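Local atomic coordinates of holo-[acyl-carrier-protein] synthase (Thermotoga maritima, PDB entry 5XUM), a protein that belongs to the 4'-phosphopantetheinyl transferase superfamily and packs a long helix against an antiparallel sheet in an assembly of three chains. Residues A51-K54 against A55-T58; A43-F46 against A47-E50; R22-E26 against S27-L31. All blocks are in the same frame, centred on the assembly; numbering follows the deposited sequence.

How the interactions relate
Interactions 2 and 1 are consecutive stretches of helix 38-56, the latter running past its end. Interaction 3 is the junction of helices 20-23 and 26-34 beside that helix. Interaction 2 is the most fully buried, with regular backbone bonds and long polar side chains reaching toward neighbouring elements. Interaction 1, partly buried, is the helix's last stretch, where bonding weakens at Gly57 and two phenylalanines pack on a leucine. Interaction 3 runs from buried Leu24, Gly25 and Glu28 to exposed Glu26 and Arg30, and is mostly polar. Interactions 2 and 3 touch through Lys49 and Glu28, whereas 1 and 3 stay about 8 Å apart at their nearest atoms.

Interaction 1. Residues A51-K54 against A55-T58; sequences AFFK and ALGT
Ala51 begins the last stretch of helix 38-56 by accepting the backbone N-H of Ala55, with its O 3.0 Å from Ala55 N. The methyl of Ala51 turns away and packs on Val105 of strand 100-108.

Phe52 follows with the next helical bond, its O receiving Leu56 N at 3.2 Å. Its CG stands anti to the backbone N (chi1 175°), beside the carbonyl carbon, and this brings the outer part of the ring back to Leu56. There Phe52 CE2 lies 3.8 Å from Leu56 CD1, and Leu56 CG sits above one ring face, offset toward the rim. Phe85 meets the Phe52 ring edge-to-face.

With CG beside the backbone N (chi1 -71°), Phe53 sends its ring along the flank of Leu56. CD1 of Phe53 is 3.8 Å from CD1 of Leu56, and that one methyl therefore serves both rings. The rings also meet each other: Phe52 CD2 lies over the centre of one face of Phe53. The Phe53 carbonyl bonds only weakly to Gly57, O to N 3.5 Å.

Lys54 closes the segment with a second weak bond to the same amide, its O 3.3 Å from Gly57 N. Its side chain leaves the contact, and NZ makes a salt bridge with Asp8 and a hydrogen bond to a glycerol molecule.

Two weak bonds share the N-H of Gly57, whose own phi is positive (95°), and mark the end of the helix. Gly57, having no side chain, takes up this conformation and turns the chain out of the helix. Leu56 and the two rings cluster on one side of the helix end, and Phe52 and Leu56 also pack on Leu107 of strand 100-108; the end then rests on apolar packing where the backbone bonds weaken.

Interaction 2. Residues A43-F46 against A47-E50; sequences AGRF and ALKE
Four consecutive backbone bonds from residue i+4 to residue i, Ala47 N to Ala43 O, Leu48 N to Gly44 O, Lys49 N to Arg45 O and Glu50 N to Phe46 O, all 2.9 to 3.0 Å long, make this a regular alpha-helical stretch. The side chains of the later turn lean back over the carbonyls of the earlier one. Leu48 CG is 3.4 Å from Gly44 O.

Beyond it, CD1 of Leu48 stands over one face of the Arg45 guanidinium, offset toward its rim. Arg45 arrives there by a bend at chi2 (56°), and its NH2 finds a hydrogen-bonding partner in the Phe70 carbonyl. The Lys49 chain runs close along Arg45, with CG 3.2 Å from Arg45 O and CE 4.2 Å from Arg45 CB.

The stretch belongs to helix 38-56, the long helix packed across the antiparallel sheet of strands 2-11, 90-97 and 100-108, where Ala47 and Leu48 both touch Ala103. On another side, a bend at chi4 of Lys49 turns NZ to the carbonyls of Val68, Phe65 and Ile23 and to a salt bridge with Glu28. This buried ammonium is thus surrounded by oxygens, which would probably stabilise its charge.

The Phe46 ring and the Glu50 chain leave the helix next to each other, in a common direction. CG of Glu50 comes 3.7 Å from Phe46 CE1, at an oblique approach to the ring, and the carboxylate plane is turned 64° from that of the ring. Glu50 bends at chi2, and its OE1 hydrogen-bonds to a glycerol molecule.

Interaction 3. Residues R22-E26 against S27-L31; sequences RILGE and SEKRL
Gly25 gives its backbone N-H to the carboxylate of Glu28, N to OE1 2.9 Å, in a nearly straight bond (173° at the hydrogen) that uses the anti lone pair of the oxygen. Glu28 reaches back to it with CG beside its own backbone N (chi1 -73°) and the chain extended beyond, which places OE1 ahead of the first helical turn. OE1 also forms a salt bridge with Lys49 of helix 38-56, and OE2 accepts the N-H of Phe70, so both carboxylate oxygens are engaged and the group is held in its rotation.

Leu24 crosses this side chain at an angle, its CD2 3.9 Å from Glu28 OE1 and 4.1 Å from Glu28 CB. Its CB also approaches CG of Lys29 at 4.1 Å, an apolar touch by the aliphatic part of the lysine.

Lys29 is extended beyond CG, whereas Glu26 folds at chi2; the two cross, and Lys29 NZ meets Glu26 OE1 at 3.2 Å in a salt bridge. The ammonium comes from the syn side, 25° out of the carboxylate plane, on the exposed flank of the turn. Arg30 bends at chi3, leaving Glu26 O at the edge of its guanidinium, with NE 3.7 Å away. Regular helical bonding begins as Lys29 N bonds to Gly25 O and Arg30 N to Glu26 O.

Gly25 is the N-cap of helix 26-34, and the bond from its N-H to the side chain three residues on is the backbone-to-side-chain half of a capping box; glycine, lacking a side chain, cannot supply the reciprocal half, and Glu69 accepts the Glu28 N-H in its place.

Interaction 1. Residues A51-K54 against A55-T58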
loop_
_atom_site.group_PDB
_atom_site.type_symbol
_atom_site.label_atom_id
_atom_site.label_comp_id
_atom_site.label_asym_id
_atom_site.label_seq_id
_atom_site.Cartn_x
_atom_site.Cartn_y
_atom_site.Cartn_z
ATOM N N ALA A 51 -6.967 8.103 -9.279
ATOM C CA ALA A 51 -6.459 7.109 -8.327
ATOM C C ALA A 51 -7.341 6.996 -7.079
ATOM O O ALA A 51 -7.580 5.890 -6.585
ATOM C CB ALA A 51 -5.021 7.419 -7.939
ATOM N N PHE A 52 -7.828 8.132 -6.580
ATOM C CA PHE A 52 -8.720 8.142 -5.413
ATOM C C PHE A 52 -10.010 7.361 -5.673
ATOM O O PHE A 52 -10.389 6.500 -4.879
ATOM C CB PHE A 52 -9.033 9.573 -4.949
ATOM C CG PHE A 52 -10.048 9.643 -3.836
ATOM C CD1 PHE A 52 -9.703 9.290 -2.533
ATOM C CD2 PHE A 52 -11.357 10.052 -4.093
ATOM C CE1 PHE A 52 -10.642 9.348 -1.507
ATOM C CE2 PHE A 52 -12.298 10.111 -3.072
ATOM C CZ PHE A 52 -11.940 9.761 -1.777
ATOM N N PHE A 53 -10.678 7.655 -6.786
ATOM C CA PHE A 53 -11.924 6.965 -7.116
ATOM C C PHE A 53 -11.736 5.481 -7.431
ATOM O O PHE A 53 -12.638 4.683 -7.183
ATOM C CB PHE A 53 -12.691 7.695 -8.223
ATOM C CG PHE A 53 -13.300 8.993 -7.772
ATOM C CD1 PHE A 53 -14.356 9.004 -6.864
ATOM C CD2 PHE A 53 -12.815 10.204 -8.242
ATOM C CE1 PHE A 53 -14.915 10.199 -6.440
ATOM C CE2 PHE A 53 -13.371 11.403 -7.820
ATOM C CZ PHE A 53 -14.423 11.399 -6.922
ATOM N N LYS A 54 -10.567 5.120 -7.960
ATOM C CA LYS A 54 -10.194 3.713 -8.140
ATOM C C LYS A 54 -10.063 2.997 -6.793
ATOM O O LYS A 54 -10.472 1.841 -6.658
ATOM C CB LYS A 54 -8.882 3.577 -8.924
ATOM C CG LYS A 54 -8.998 3.811 -10.425
ATOM C CD LYS A 54 -7.760 3.282 -11.132
ATOM C CE LYS A 54 -7.824 3.486 -12.637
ATOM N NZ LYS A 54 -7.345 4.839 -13.023
ATOM N N ALA A 55 -9.488 3.690 -5.812
ATOM C CA ALA A 55 -9.326 3.161 -4.453
ATOM C C ALA A 55 -10.662 2.914 -3.734
ATOM O O ALA A 55 -10.762 2.009 -2.903
ATOM C CB ALA A 55 -8.431 4.080 -3.630
ATOM N N LEU A 56 -11.675 3.718 -4.057
ATOM C CA LEU A 56 -13.023 3.549 -3.502
ATOM C C LEU A 56 -13.713 2.277 -3.995
ATOM O O LEU A 56 -14.440 1.627 -3.241
ATOM C CB LEU A 56 -13.902 4.769 -3.805
ATOM C CG LEU A 56 -13.602 6.097 -3.100
ATOM C CD1 LEU A 56 -14.586 7.165 -3.561
ATOM C CD2 LEU A 56 -13.637 5.955 -1.582
ATOM N N GLY A 57 -13.490 1.932 -5.260
ATOM C CA GLY A 57 -14.033 0.704 -5.838
ATOM C C GLY A 57 -15.341 0.885 -6.584
ATOM O O GLY A 57 -15.608 0.178 -7.557
ATOM N N THR A 58 -16.157 1.830 -6.121
ATOM C CA THR A 58 -17.453 2.112 -6.739
ATOM C C THR A 58 -17.339 3.146 -7.861
ATOM O O THR A 58 -18.279 3.338 -8.637
ATOM C CB THR A 58 -18.488 2.594 -5.699
ATOM O OG1 THR A 58 -17.945 3.687 -4.948
ATOM C CG2 THR A 58 -18.863 1.463 -4.743
#

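Interaction 2. Residues A43-F46 against A47-E50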
loop_
_atom_site.group_PDB
_atom_site.type_symbol
_atom_site.label_atom_id
_atom_site.label_comp_id
_atom_site.label_asym_id
_atom_site.label_seq_id
_atom_site.Cartn_x
_atom_site.Cartn_y
_atom_site.Cartn_z
ATOM N N ALA A 43 -2.407 17.901 -14.650
ATOM C CA ALA A 43 -2.195 16.487 -14.929
ATOM C C ALA A 43 -2.083 15.685 -13.628
ATOM O O ALA A 43 -2.698 14.626 -13.491
ATOM C CB ALA A 43 -0.955 16.303 -15.793
ATOM N N GLY A 44 -1.315 16.212 -12.676
ATOM C CA GLY A 44 -1.125 15.576 -11.376
ATOM C C GLY A 44 -2.403 15.458 -10.559
ATOM O O GLY A 44 -2.661 14.417 -9.954
ATOM N N ARG A 45 -3.201 16.524 -10.546
ATOM C CA ARG A 45 -4.470 16.533 -9.816
ATOM C C ARG A 45 -5.513 15.621 -10.450
ATOM O O ARG A 45 -6.298 14.993 -9.740
ATOM C CB ARG A 45 -5.017 17.959 -9.656
ATOM C CG ARG A 45 -4.758 18.576 -8.287
ATOM C CD ARG A 45 -3.280 18.580 -7.933
ATOM N NE ARG A 45 -3.036 18.945 -6.541
ATOM C CZ ARG A 45 -1.849 18.868 -5.946
ATOM N NH1 ARG A 45 -0.787 18.433 -6.614
ATOM N NH2 ARG A 45 -1.723 19.224 -4.674
ATOM N N PHE A 46 -5.513 15.547 -11.779
ATOM C CA PHE A 46 -6.381 14.614 -12.494
ATOM C C PHE A 46 -6.022 13.174 -12.132
ATOM O O PHE A 46 -6.909 12.363 -11.849
ATOM C CB PHE A 46 -6.283 14.817 -14.010
ATOM C CG PHE A 46 -7.460 14.268 -14.771
ATOM C CD1 PHE A 46 -7.503 12.930 -15.151
ATOM C CD2 PHE A 46 -8.531 15.088 -15.100
ATOM C CE1 PHE A 46 -8.591 12.422 -15.846
ATOM C CE2 PHE A 46 -9.622 14.589 -15.797
ATOM C CZ PHE A 46 -9.651 13.253 -16.169
ATOM N N ALA A 47 -4.723 12.875 -12.138
ATOM C CA ALA A 47 -4.220 11.543 -11.808
ATOM C C ALA A 47 -4.535 11.148 -10.362
ATOM O O ALA A 47 -4.936 10.017 -10.106
ATOM C CB ALA A 47 -2.723 11.452 -12.082
ATOM N N LEU A 48 -4.356 12.083 -9.429
ATOM C CA LEU A 48 -4.667 11.843 -8.015
ATOM C C LEU A 48 -6.152 11.561 -7.776
ATOM O O LEU A 48 -6.502 10.657 -7.011
ATOM C CB LEU A 48 -4.192 13.012 -7.140
ATOM C CG LEU A 48 -2.695 13.052 -6.813
ATOM C CD1 LEU A 48 -2.262 14.447 -6.379
ATOM C CD2 LEU A 48 -2.337 12.016 -5.753
ATOM N N LYS A 49 -7.013 12.332 -8.441
ATOM C CA LYS A 49 -8.467 12.159 -8.336
ATOM C C LYS A 49 -8.925 10.829 -8.923
ATOM O O LYS A 49 -9.764 10.147 -8.332
ATOM C CB LYS A 49 -9.206 13.319 -9.010
ATOM C CG LYS A 49 -9.137 14.627 -8.238
ATOM C CD LYS A 49 -9.495 15.797 -9.134
ATOM C CE LYS A 49 -8.962 17.107 -8.580
ATOM N NZ LYS A 49 -9.861 17.674 -7.540
ATOM N N GLU A 50 -8.372 10.468 -10.081
ATOM C CA GLU A 50 -8.629 9.170 -10.709
ATOM C C GLU A 50 -8.187 8.012 -9.814
ATOM O O GLU A 50 -8.940 7.060 -9.615
ATOM C CB GLU A 50 -7.936 9.073 -12.073
ATOM C CG GLU A 50 -8.653 9.786 -13.208
ATOM C CD GLU A 50 -9.802 8.974 -13.782
ATOM O OE1 GLU A 50 -9.639 8.411 -14.884
ATOM O OE2 GLU A 50 -10.866 8.892 -13.134
#

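Interaction 3. Residues R22-E26 against S27-L31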
loop_
_atom_site.group_PDB
_atom_site.type_symbol
_atom_site.label_atom_id
_atom_site.label_comp_id
_atom_site.label_asym_id
_atom_site.label_seq_id
_atom_site.Cartn_x
_atom_site.Cartn_y
_atom_site.Cartn_z
ATOM N N ARG A 22 -12.990 22.331 -14.816
ATOM C CA ARG A 22 -13.886 21.191 -14.614
ATOM C C ARG A 22 -13.509 20.300 -13.425
ATOM O O ARG A 22 -14.389 19.763 -12.747
ATOM C CB ARG A 22 -13.971 20.344 -15.889
ATOM C CG ARG A 22 -14.683 21.017 -17.057
ATOM C CD ARG A 22 -16.191 21.064 -16.864
ATOM N NE ARG A 22 -16.778 19.727 -16.802
ATOM C CZ ARG A 22 -18.055 19.472 -16.527
ATOM N NH1 ARG A 22 -18.903 20.464 -16.281
ATOM N NH2 ARG A 22 -18.485 18.218 -16.496
ATOM N N ILE A 23 -12.210 20.145 -13.176
ATOM C CA ILE A 23 -11.738 19.168 -12.187
ATOM C C ILE A 23 -11.302 19.748 -10.836
ATOM O O ILE A 23 -11.326 19.043 -9.826
ATOM C CB ILE A 23 -10.616 18.255 -12.750
ATOM C CG1 ILE A 23 -9.321 19.044 -12.992
ATOM C CG2 ILE A 23 -11.092 17.545 -14.013
ATOM C CD1 ILE A 23 -8.064 18.197 -12.950
ATOM N N LEU A 24 -10.914 21.021 -10.817
ATOM C CA LEU A 24 -10.342 21.622 -9.609
ATOM C C LEU A 24 -11.382 22.216 -8.668
ATOM O O LEU A 24 -12.340 22.850 -9.107
ATOM C CB LEU A 24 -9.303 22.691 -9.961
ATOM C CG LEU A 24 -8.042 22.327 -10.749
ATOM C CD1 LEU A 24 -7.153 23.555 -10.837
ATOM C CD2 LEU A 24 -7.285 21.154 -10.134
ATOM N N GLY A 25 -11.173 22.006 -7.370
ATOM C CA GLY A 25 -11.955 22.677 -6.336
ATOM C C GLY A 25 -11.426 24.083 -6.104
ATOM O O GLY A 25 -10.399 24.465 -6.675
ATOM N N GLU A 26 -12.117 24.845 -5.257
ATOM C CA GLU A 26 -11.779 26.255 -5.018
ATOM C C GLU A 26 -10.385 26.466 -4.423
ATOM O O GLU A 26 -9.653 27.355 -4.860
ATOM C CB GLU A 26 -12.842 26.939 -4.148
ATOM C CG GLU A 26 -14.180 27.150 -4.843
ATOM C CD GLU A 26 -14.069 27.986 -6.106
ATOM O OE1 GLU A 26 -14.387 27.464 -7.196
ATOM O OE2 GLU A 26 -13.653 29.162 -6.013
ATOM N N SER A 27 -10.025 25.648 -3.436
ATOM C CA SER A 27 -8.711 25.741 -2.797
ATOM C C SER A 27 -7.584 25.279 -3.725
ATOM O O SER A 27 -6.458 25.771 -3.629
ATOM C CB SER A 27 -8.689 24.954 -1.486
ATOM O OG SER A 27 -9.569 25.526 -0.536
ATOM N N GLU A 28 -7.894 24.341 -4.619
ATOM C CA GLU A 28 -6.939 23.886 -5.633
ATOM C C GLU A 28 -6.670 24.972 -6.675
ATOM O O GLU A 28 -5.553 25.084 -7.179
ATOM C CB GLU A 28 -7.429 22.608 -6.318
ATOM C CG GLU A 28 -7.340 21.359 -5.455
ATOM C CD GLU A 28 -7.884 20.120 -6.147
ATOM O OE1 GLU A 28 -8.972 20.199 -6.761
ATOM O OE2 GLU A 28 -7.226 19.059 -6.064
ATOM N N LYS A 29 -7.699 25.762 -6.987
ATOM C CA LYS A 29 -7.580 26.896 -7.914
ATOM C C LYS A 29 -6.634 27.969 -7.381
ATOM O O LYS A 29 -5.843 28.532 -8.140
ATOM C CB LYS A 29 -8.953 27.508 -8.210
ATOM C CG LYS A 29 -9.813 26.690 -9.159
ATOM C CD LYS A 29 -11.210 27.278 -9.275
ATOM C CE LYS A 29 -12.091 26.427 -10.176
ATOM N NZ LYS A 29 -13.490 26.933 -10.220
ATOM N N ARG A 30 -6.722 28.244 -6.080
ATOM C CA ARG A 30 -5.812 29.173 -5.405
ATOM C C ARG A 30 -4.369 28.666 -5.425
ATOM O O ARG A 30 -3.430 29.452 -5.570
ATOM C CB ARG A 30 -6.262 29.423 -3.963
ATOM C CG ARG A 30 -7.372 30.454 -3.823
ATOM C CD ARG A 30 -7.822 30.588 -2.376
ATOM N NE ARG A 30 -8.777 29.546 -1.999
ATOM C CZ ARG A 30 -9.132 29.261 -0.748
ATOM N NH1 ARG A 30 -8.610 29.933 0.273
ATOM N NH2 ARG A 30 -10.011 28.295 -0.514
ATOM N N LEU A 31 -4.206 27.352 -5.280
ATOM C CA LEU A 31 -2.894 26.712 -5.353
ATOM C C LEU A 31 -2.375 26.688 -6.794
ATOM O O LEU A 31 -1.174 26.842 -7.030
ATOM C CB LEU A 31 -2.965 25.295 -4.769
ATOM C CG LEU A 31 -1.683 24.484 -4.550
ATOM C CD1 LEU A 31 -0.767 25.134 -3.521
ATOM C CD2 LEU A 31 -2.038 23.068 -4.125
#